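Local coordinates for Tat-secreted protein Rv2525c (Mycobacterium tuberculosis, PDB 4PMQ) that probably acts as a peptidoglycan hydrolase with glycosidase activity, and in vitro cleaves p-nitrophenyl esters, preferring the short-chain butyrate, at residues Lys45-Ser50 and Ala95-Pro100; Cys65-Lys70 and Tyr106-Asp111; Asp110-Tyr115 and Tyr141-Thr146. All blocks are in the same frame, centred on the assembly; numbering follows the deposited sequence. Where two conformers were deposited one is given.

Interaction 1 of 3, residues Lys45-Ser50 and Ala95-Pro100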
loop_
_atom_site.group_PDB
_atom_site.type_symbol
_atom_site.label_atom_id
_atom_site.label_comp_id
_atom_site.label_asym_id
_atom_site.label_seq_id
_atom_site.Cartn_x
_atom_site.Cartn_y
_atom_site.Cartn_z
ATOM N N LYS A 45 12.371 1.009 2.052
ATOM C CA LYS A 45 11.566 2.145 2.534
ATOM C C LYS A 45 12.421 3.403 2.699
ATOM O O LYS A 45 13.386 3.356 3.438
ATOM C CB LYS A 45 10.948 1.823 3.910
ATOM C CG LYS A 45 9.990 0.652 3.985
ATOM C CD LYS A 45 9.260 0.686 5.346
ATOM C CE LYS A 45 8.277 -0.441 5.474
ATOM N NZ LYS A 45 7.570 -0.349 6.787
ATOM N N PRO A 46 12.067 4.555 2.133
ATOM C CA PRO A 46 11.004 4.801 1.158
ATOM C C PRO A 46 11.537 4.653 -0.261
ATOM O O PRO A 46 12.762 4.677 -0.463
ATOM C CB PRO A 46 10.653 6.275 1.424
ATOM C CG PRO A 46 11.933 6.910 1.916
ATOM C CD PRO A 46 12.870 5.779 2.361
ATOM N N ILE A 47 10.646 4.536 -1.237
ATOM C CA ILE A 47 11.057 4.553 -2.637
ATOM C C ILE A 47 11.731 5.902 -2.910
ATOM O O ILE A 47 11.207 6.927 -2.462
ATOM C CB ILE A 47 9.859 4.300 -3.596
ATOM C CG1 ILE A 47 10.302 4.420 -5.074
ATOM C CG2 ILE A 47 8.638 5.200 -3.270
ATOM C CD1 ILE A 47 9.243 3.967 -6.185
ATOM N N GLN A 48 12.885 5.897 -3.624
ATOM C CA GLN A 48 13.580 7.128 -3.982
ATOM C C GLN A 48 13.287 7.485 -5.445
ATOM O O GLN A 48 12.939 6.602 -6.260
ATOM C CB GLN A 48 15.107 6.990 -3.762
ATOM C CG GLN A 48 15.542 6.550 -2.353
ATOM C CD GLN A 48 15.278 7.596 -1.291
ATOM O OE1 GLN A 48 15.437 8.807 -1.501
ATOM N NE2 GLN A 48 14.929 7.148 -0.097
ATOM N N LEU A 49 13.504 8.772 -5.807
ATOM C CA LEU A 49 13.276 9.204 -7.184
ATOM C C LEU A 49 14.001 8.312 -8.234
ATOM O O LEU A 49 13.388 7.945 -9.249
ATOM C CB LEU A 49 13.718 10.658 -7.337
ATOM C CG LEU A 49 13.547 11.280 -8.745
ATOM C CD1 LEU A 49 12.081 11.395 -9.127
ATOM C CD2 LEU A 49 14.203 12.669 -8.802
ATOM N N SER A 50 15.264 7.947 -7.963
ATOM C CA SER A 50 16.081 7.152 -8.915
ATOM C C SER A 50 15.442 5.776 -9.180
ATOM O O SER A 50 15.446 5.310 -10.323
ATOM C CB SER A 50 17.501 6.970 -8.398
ATOM O OG SER A 50 17.522 6.314 -7.140
ATOM N N ALA A 95 5.715 12.598 -3.219
ATOM C CA ALA A 95 6.111 13.700 -4.110
ATOM C C ALA A 95 7.630 13.715 -4.350
ATOM O O ALA A 95 8.057 13.955 -5.487
ATOM C CB ALA A 95 5.643 15.028 -3.534
ATOM N N ALA A 96 8.431 13.359 -3.315
ATOM C CA ALA A 96 9.902 13.385 -3.391
ATOM C C ALA A 96 10.409 12.311 -4.360
ATOM O O ALA A 96 11.461 12.496 -4.965
ATOM C CB ALA A 96 10.517 13.194 -2.015
ATOM N N ALA A 97 9.648 11.203 -4.509
ATOM C CA ALA A 97 10.010 10.114 -5.432
ATOM C C ALA A 97 9.428 10.384 -6.853
ATOM O O ALA A 97 9.579 9.543 -7.749
ATOM C CB ALA A 97 9.491 8.787 -4.892
ATOM N N GLY A 98 8.851 11.573 -7.059
ATOM C CA GLY A 98 8.281 11.954 -8.351
ATOM C C GLY A 98 6.873 11.437 -8.580
ATOM O O GLY A 98 6.372 11.465 -9.715
ATOM N N GLY A 99 6.210 11.029 -7.487
ATOM C CA GLY A 99 4.837 10.540 -7.539
ATOM C C GLY A 99 3.863 11.674 -7.800
ATOM O O GLY A 99 3.983 12.740 -7.184
ATOM N N PRO A 100 2.950 11.542 -8.787
ATOM C CA PRO A 100 2.018 12.650 -9.055
ATOM C C PRO A 100 0.865 12.756 -8.038
ATOM O O PRO A 100 0.469 11.763 -7.403
ATOM C CB PRO A 100 1.488 12.319 -10.450
ATOM C CG PRO A 100 1.502 10.818 -10.506
ATOM C CD PRO A 100 2.710 10.390 -9.686
HETATM O O HOH W 1 13.619 10.672 -3.598
#

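Interaction 2 of 3, residues Cys65-Lys70 and Tyr106-Asp111. With GOL (glycerol), chain E.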
loop_
_atom_site.group_PDB
_atom_site.type_symbol
_atom_site.label_atom_id
_atom_site.label_comp_id
_atom_site.label_asym_id
_atom_site.label_seq_id
_atom_site.Cartn_x
_atom_site.Cartn_y
_atom_site.Cartn_z
ATOM N N CYS A 65 2.229 2.888 -1.364
ATOM C CA CYS A 65 1.564 2.436 -0.156
ATOM C C CYS A 65 2.313 2.973 1.043
ATOM O O CYS A 65 3.484 3.351 0.939
ATOM C CB CYS A 65 1.449 0.917 -0.106
ATOM S SG CYS A 65 3.037 0.072 0.037
ATOM N N TYR A 66 1.636 3.039 2.156
ATOM C CA TYR A 66 2.237 3.601 3.357
ATOM C C TYR A 66 2.116 2.651 4.510
ATOM O O TYR A 66 0.999 2.271 4.849
ATOM C CB TYR A 66 1.532 4.926 3.725
ATOM C CG TYR A 66 2.193 5.642 4.880
ATOM C CD1 TYR A 66 1.932 5.271 6.204
ATOM C CD2 TYR A 66 3.096 6.679 4.655
ATOM C CE1 TYR A 66 2.581 5.890 7.272
ATOM C CE2 TYR A 66 3.765 7.301 5.716
ATOM C CZ TYR A 66 3.505 6.898 7.020
ATOM O OH TYR A 66 4.117 7.527 8.071
ATOM N N GLN A 67 3.224 2.352 5.168
ATOM C CA GLN A 67 3.214 1.600 6.429
ATOM C C GLN A 67 4.450 1.974 7.186
ATOM O O GLN A 67 5.557 1.698 6.723
ATOM C CB GLN A 67 3.131 0.082 6.248
ATOM C CG GLN A 67 2.948 -0.601 7.621
ATOM C CD GLN A 67 2.720 -2.078 7.611
ATOM O OE1 GLN A 67 2.395 -2.684 6.592
ATOM N NE2 GLN A 67 2.820 -2.676 8.791
ATOM N N TYR A 68 4.263 2.594 8.339
ATOM C CA TYR A 68 5.402 2.977 9.158
ATOM C C TYR A 68 5.552 1.989 10.318
ATOM O O TYR A 68 6.571 1.310 10.400
ATOM C CB TYR A 68 5.281 4.428 9.657
ATOM C CG TYR A 68 6.391 4.808 10.622
ATOM C CD1 TYR A 68 7.667 5.135 10.160
ATOM C CD2 TYR A 68 6.159 4.869 11.994
ATOM C CE1 TYR A 68 8.696 5.479 11.050
ATOM C CE2 TYR A 68 7.179 5.201 12.890
ATOM C CZ TYR A 68 8.435 5.539 12.414
ATOM O OH TYR A 68 9.418 5.880 13.328
ATOM N N GLY A 69 4.562 1.950 11.220
ATOM C CA GLY A 69 4.569 1.053 12.370
ATOM C C GLY A 69 3.952 -0.305 12.087
ATOM O O GLY A 69 3.542 -0.598 10.956
ATOM N N LYS A 70 3.884 -1.143 13.118
ATOM C CA LYS A 70 3.342 -2.503 13.016
ATOM C C LYS A 70 2.975 -3.027 14.393
ATOM O O LYS A 70 3.658 -2.690 15.356
ATOM C CB LYS A 70 4.414 -3.429 12.391
ATOM C CG LYS A 70 3.864 -4.776 11.893
ATOM C CD LYS A 70 5.014 -5.746 11.586
ATOM C CE LYS A 70 4.579 -6.940 10.772
ATOM N NZ LYS A 70 4.326 -6.579 9.349
ATOM N N TYR A 106 -1.936 4.105 -0.769
ATOM C CA TYR A 106 -2.638 3.070 -0.002
ATOM C C TYR A 106 -2.152 3.056 1.447
ATOM O O TYR A 106 -1.044 2.567 1.703
ATOM C CB TYR A 106 -2.404 1.696 -0.627
ATOM C CG TYR A 106 -3.205 1.449 -1.885
ATOM C CD1 TYR A 106 -2.748 1.886 -3.129
ATOM C CD2 TYR A 106 -4.404 0.740 -1.843
ATOM C CE1 TYR A 106 -3.477 1.635 -4.297
ATOM C CE2 TYR A 106 -5.106 0.427 -3.014
ATOM C CZ TYR A 106 -4.655 0.898 -4.234
ATOM O OH TYR A 106 -5.357 0.557 -5.382
ATOM N N ALA A 107 -2.953 3.619 2.374
ATOM C CA ALA A 107 -2.684 3.607 3.825
ATOM C C ALA A 107 -2.860 2.169 4.340
ATOM O O ALA A 107 -3.871 1.516 4.018
ATOM C CB ALA A 107 -3.623 4.563 4.535
ATOM N N SER A 108 -1.901 1.668 5.155
ATOM C CA SER A 108 -1.987 0.280 5.600
ATOM C C SER A 108 -2.689 0.042 6.932
ATOM O O SER A 108 -2.425 0.714 7.949
ATOM C CB SER A 108 -0.599 -0.335 5.676
ATOM O OG SER A 108 -0.031 -0.248 4.384
ATOM N N ILE A 109 -3.571 -0.972 6.908
ATOM C CA ILE A 109 -4.281 -1.525 8.050
ATOM C C ILE A 109 -3.754 -2.973 8.074
ATOM O O ILE A 109 -4.444 -3.880 7.610
ATOM C CB ILE A 109 -5.828 -1.412 8.027
ATOM C CG1 ILE A 109 -6.350 0.039 7.724
ATOM C CG2 ILE A 109 -6.412 -1.973 9.350
ATOM C CD1 ILE A 109 -5.847 1.151 8.614
ATOM N N ASP A 110 -2.477 -3.159 8.534
ATOM C CA ASP A 110 -1.771 -4.435 8.549
ATOM C C ASP A 110 -2.176 -5.234 9.794
ATOM O O ASP A 110 -1.357 -5.598 10.636
ATOM C CB ASP A 110 -0.245 -4.135 8.508
ATOM C CG ASP A 110 0.620 -5.372 8.399
ATOM O OD1 ASP A 110 0.142 -6.386 7.821
ATOM O OD2 ASP A 110 1.748 -5.349 8.936
ATOM N N ASP A 111 -3.488 -5.448 9.922
ATOM C CA ASP A 111 -4.141 -6.067 11.070
ATOM C C ASP A 111 -5.467 -6.688 10.662
ATOM O O ASP A 111 -5.967 -6.460 9.540
ATOM C CB ASP A 111 -4.401 -4.955 12.130
ATOM C CG ASP A 111 -3.190 -4.657 12.991
ATOM O OD1 ASP A 111 -2.765 -5.557 13.749
ATOM O OD2 ASP A 111 -2.651 -3.537 12.882
HETATM C C1 GOL E . 2.338 -5.136 2.198
HETATM O O1 GOL E . 2.474 -6.412 2.802
HETATM C C2 GOL E . 2.014 -4.104 3.251
HETATM O O2 GOL E . 3.111 -3.991 4.167
HETATM C C3 GOL E . 1.749 -2.788 2.556
HETATM O O3 GOL E . 1.962 -1.684 3.421
#

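Interaction 3 of 3, residues Asp110-Tyr115 and Tyr141-Thr146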
loop_
_atom_site.group_PDB
_atom_site.type_symbol
_atom_site.label_atom_id
_atom_site.label_comp_id
_atom_site.label_asym_id
_atom_site.label_seq_id
_atom_site.Cartn_x
_atom_site.Cartn_y
_atom_site.Cartn_z
ATOM N N ASP A 110 -2.477 -3.159 8.534
ATOM C CA ASP A 110 -1.771 -4.435 8.549
ATOM C C ASP A 110 -2.176 -5.234 9.794
ATOM O O ASP A 110 -1.357 -5.598 10.636
ATOM C CB ASP A 110 -0.245 -4.135 8.508
ATOM C CG ASP A 110 0.620 -5.372 8.399
ATOM O OD1 ASP A 110 0.142 -6.386 7.821
ATOM O OD2 ASP A 110 1.748 -5.349 8.936
ATOM N N ASP A 111 -3.488 -5.448 9.922
ATOM C CA ASP A 111 -4.141 -6.067 11.070
ATOM C C ASP A 111 -5.467 -6.688 10.662
ATOM O O ASP A 111 -5.967 -6.460 9.540
ATOM C CB ASP A 111 -4.401 -4.955 12.130
ATOM C CG ASP A 111 -3.190 -4.657 12.991
ATOM O OD1 ASP A 111 -2.765 -5.557 13.749
ATOM O OD2 ASP A 111 -2.651 -3.537 12.882
ATOM N N ASN A 112 -6.061 -7.421 11.604
ATOM C CA ASN A 112 -7.362 -8.073 11.472
ATOM C C ASN A 112 -8.235 -7.481 12.584
ATOM O O ASN A 112 -8.405 -8.096 13.655
ATOM C CB ASN A 112 -7.209 -9.609 11.578
ATOM C CG ASN A 112 -8.547 -10.299 11.464
ATOM O OD1 ASN A 112 -9.505 -9.697 10.964
ATOM N ND2 ASN A 112 -8.634 -11.559 11.940
ATOM N N PRO A 113 -8.728 -6.243 12.375
ATOM C CA PRO A 113 -9.406 -5.540 13.473
ATOM C C PRO A 113 -10.844 -5.956 13.714
ATOM O O PRO A 113 -11.547 -6.380 12.786
ATOM C CB PRO A 113 -9.380 -4.072 12.997
ATOM C CG PRO A 113 -9.468 -4.188 11.503
ATOM C CD PRO A 113 -8.607 -5.376 11.178
ATOM N N SER A 114 -11.303 -5.712 14.956
ATOM C CA SER A 114 -12.703 -5.839 15.330
ATOM C C SER A 114 -13.471 -4.624 14.816
ATOM O O SER A 114 -12.858 -3.563 14.556
ATOM C CB SER A 114 -12.836 -5.885 16.843
ATOM O OG SER A 114 -12.390 -4.626 17.351
ATOM N N TYR A 115 -14.828 -4.718 14.811
ATOM C CA TYR A 115 -15.655 -3.576 14.426
ATOM C C TYR A 115 -15.408 -2.395 15.411
ATOM O O TYR A 115 -15.371 -1.232 14.993
ATOM C CB TYR A 115 -17.136 -3.985 14.398
ATOM C CG TYR A 115 -18.025 -2.856 13.946
ATOM C CD1 TYR A 115 -18.073 -2.476 12.609
ATOM C CD2 TYR A 115 -18.862 -2.199 14.845
ATOM C CE1 TYR A 115 -18.860 -1.402 12.192
ATOM C CE2 TYR A 115 -19.697 -1.162 14.432
ATOM C CZ TYR A 115 -19.690 -0.762 13.105
ATOM O OH TYR A 115 -20.503 0.266 12.690
ATOM N N TYR A 141 -5.168 -0.562 2.379
ATOM C CA TYR A 141 -4.662 -1.936 2.373
ATOM C C TYR A 141 -5.265 -2.568 3.617
ATOM O O TYR A 141 -4.957 -2.141 4.731
ATOM C CB TYR A 141 -3.115 -1.974 2.395
ATOM C CG TYR A 141 -2.503 -3.321 2.734
ATOM C CD1 TYR A 141 -2.451 -4.352 1.786
ATOM C CD2 TYR A 141 -1.929 -3.555 3.980
ATOM C CE1 TYR A 141 -1.807 -5.560 2.067
ATOM C CE2 TYR A 141 -1.346 -4.783 4.295
ATOM C CZ TYR A 141 -1.270 -5.775 3.331
ATOM O OH TYR A 141 -0.627 -6.946 3.647
ATOM N N ALA A 142 -6.166 -3.528 3.448
ATOM C CA ALA A 142 -6.854 -4.129 4.598
ATOM C C ALA A 142 -7.425 -5.466 4.183
ATOM O O ALA A 142 -7.477 -5.733 2.968
ATOM C CB ALA A 142 -7.987 -3.203 5.058
ATOM N N ASN A 143 -7.962 -6.254 5.154
ATOM C CA ASN A 143 -8.632 -7.507 4.769
ATOM C C ASN A 143 -10.022 -7.152 4.152
ATOM O O ASN A 143 -10.435 -5.964 4.136
ATOM C CB ASN A 143 -8.757 -8.457 5.953
ATOM C CG ASN A 143 -9.589 -7.910 7.090
ATOM O OD1 ASN A 143 -10.582 -7.182 6.888
ATOM N ND2 ASN A 143 -9.299 -8.342 8.310
ATOM N N SER A 144 -10.702 -8.151 3.580
ATOM C CA SER A 144 -11.957 -7.898 2.871
ATOM C C SER A 144 -13.082 -7.419 3.786
ATOM O O SER A 144 -13.937 -6.661 3.313
ATOM C CB SER A 144 -12.388 -9.131 2.085
ATOM O OG SER A 144 -12.663 -10.205 2.951
ATOM N N LYS A 145 -13.068 -7.831 5.075
ATOM C CA LYS A 145 -14.057 -7.378 6.060
ATOM C C LYS A 145 -13.924 -5.865 6.290
ATOM O O LYS A 145 -14.933 -5.140 6.347
ATOM C CB LYS A 145 -13.870 -8.135 7.382
ATOM C CG LYS A 145 -14.941 -7.793 8.418
ATOM C CD LYS A 145 -14.893 -8.725 9.623
ATOM C CE LYS A 145 -16.193 -8.772 10.402
ATOM N NZ LYS A 145 -17.389 -9.048 9.553
ATOM N N THR A 146 -12.685 -5.406 6.445
ATOM C CA THR A 146 -12.376 -3.995 6.703
ATOM C C THR A 146 -12.671 -3.162 5.443
ATOM O O THR A 146 -13.202 -2.042 5.542
ATOM C CB THR A 146 -10.919 -3.864 7.208
ATOM O OG1 THR A 146 -10.772 -4.644 8.407
ATOM C CG2 THR A 146 -10.560 -2.397 7.548
HETATM O O HOH W 2 -7.790 -5.129 7.861
HETATM O O HOH W 3 -11.352 -7.142 10.024
#

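Interaction 1 of 3, residues Lys45-Ser50 and Ala95-Pro100
A Schellman motif ends helix 79-96 at Ala97 and Gly98, and the loop leading into helix 49-57 packs against it through Ile47 and Leu49. Gly98, the C-prime residue with positive phi (83°), turns the chain so that its N donates to Ala95 O at 3.0 Å, while Gly99 N reaches back to His94 O. Ala97 CB is the inner point of contact: it lies 3.5 Å from Ile47 O and meets the gamma-2 methyl, Ile47 CG2, at 4.0 Å. Further out, Leu49 swings CG away from its own backbone N (chi1 180°), and with chi2 at 66° this brings CD1 to the chain just past the helix, 3.4 Å from Ala97 O. The packing joins the start of one barrel helix to the end of another; Trp205, near the C-terminus, also touches Ala97. No hydrogen bond crosses directly. Instead one water bridges the two helix ends, with a weak bond to OE1 of Gln48, the N-cap residue of helix 49-57. The water accepts from Leu49 N at 2.9 Å and donates to Ala96 O at 3.1 Å, linking an N-H of a starting helix to a C=O of an ending one.

Interaction 2 of 3, residues Cys65-Lys70 and Tyr106-Asp111
Ser108 and Tyr66 join two neighbouring parallel strands of the barrel just where both run out into loops. The backbone pairing is short: Tyr66 N donates to Tyr106 O at 2.8 Å, and Tyr66 O accepts from Ser108 N at 3.0 Å. Ser108 has two conformers; in the one given, its hydroxyl turns back beside its own N (chi1 -59°), so that OG makes a second bond to Tyr66 O, 2.8 Å long and from above the carbonyl plane. In this conformer OG also accepts a 2.6 Å bond from O3 of a bound glycerol.

Past the strands, the side chains take over. Gln67 is extended, with CG opposite the backbone N (chi1 -173°), and its amide spans the gap to Asp110, the two flat groups turned 61° against each other. Both N-H groups are used: Gln67 NE2 gives one to Asp110 OD2 at 2.9 Å and the other to Gly69 O at 3.1 Å, which fixes the amide's rotation and leaves Gln67 OE1 facing glycerol O2, 2.8 Å away. Asp110 OD2 is held from two sides, by Gln67 on its anti side and by Lys70 NZ in a 2.9 Å salt bridge on its syn lone pair. Lys70 reaches it by bending only at its last torsion, and also lies next to a bound tartrate. Glycerol and tartrate probably come from the crystallisation liquor, but they may mark a polar pocket at the strand ends.

Helix 79-96 connects the two strands in a beta-alpha-beta crossover. Cys65 and Tyr106 share one sheet face, with Cys65 against Ile29 and Tyr31 of strand 27-31; on the other, Tyr66 bonds His86 of the crossover helix and meets Trp129 edge-to-face, while Ala107 packs on helix 115-133. Strand 138-142 adjoins beyond Ser108.

Interaction 3 of 3, residues Asp110-Tyr115 and Tyr141-Thr146
Pro113 and Asn112 lie against Asn143 and Thr146, where the loop after strand 105-108 passes the start of helix 144-153. Pro113 CG rests on Thr146 OG1 at 3.4 Å. The side chains of Asn112 and Asn143 cross at about a right angle, their amide planes 78° apart, with Asn112 OD1 3.0 Å from Asn143 ND2. At the other end of the contact, Asp110 runs alongside Tyr141, and its OD1 lies at the ring edge, 4.1 Å from Tyr141 CE2.

Water does much of the joining. One molecule donates to Asp111 O at 2.8 Å and to Thr146 OG1 at 3.1 Å while accepting from Asn143 N at 2.9 Å. A second water accepts from Asn143 ND2 and lies beside Pro113 O.

Behind this shell stands the capping of the helix. Asn143 CG sits between the backbone N and the carbonyl carbon (chi1 62°), folding OD1 over the first turn, where it accepts from Thr146 N at 2.8 Å, nearly along the C=O axis, and from Thr146 OG1 at 3.0 Å from above the amide plane. Asn143 ND2 is further held by Trp164 O, and Tyr141 OH by Gln179. Asn143 is thus a classic N-cap, placed at a strand-to-helix junction of the kind found at the C-terminal strand ends of TIM-barrel-like folds, to whose clan this glycoside hydrolase-like domain belongs.

How the interactions relate
Interactions 2 and 3 are close neighbours, their centres about 11 Å apart, and share Asp110 and Asp111: strand 105-108 pairs with strand 61-66 on one edge and with strand 138-142 on the other, where Ile109 N lies 2.8 Å from Tyr141 O. The glycerol ties them together as well, bonding Gln67, Tyr141 and, in the conformer given, Ser108, while tartrate lies near Asp110. Interaction 1 sits about 17 Å from interaction 2 and 27 Å from interaction 3, centre to centre, at the periphery. It still reaches the pocket through Lys45, whose NZ is 2.9 Å from Gln67 O and also bonds the tartrate. Such a polar pocket would be consistent with a glycan-binding site.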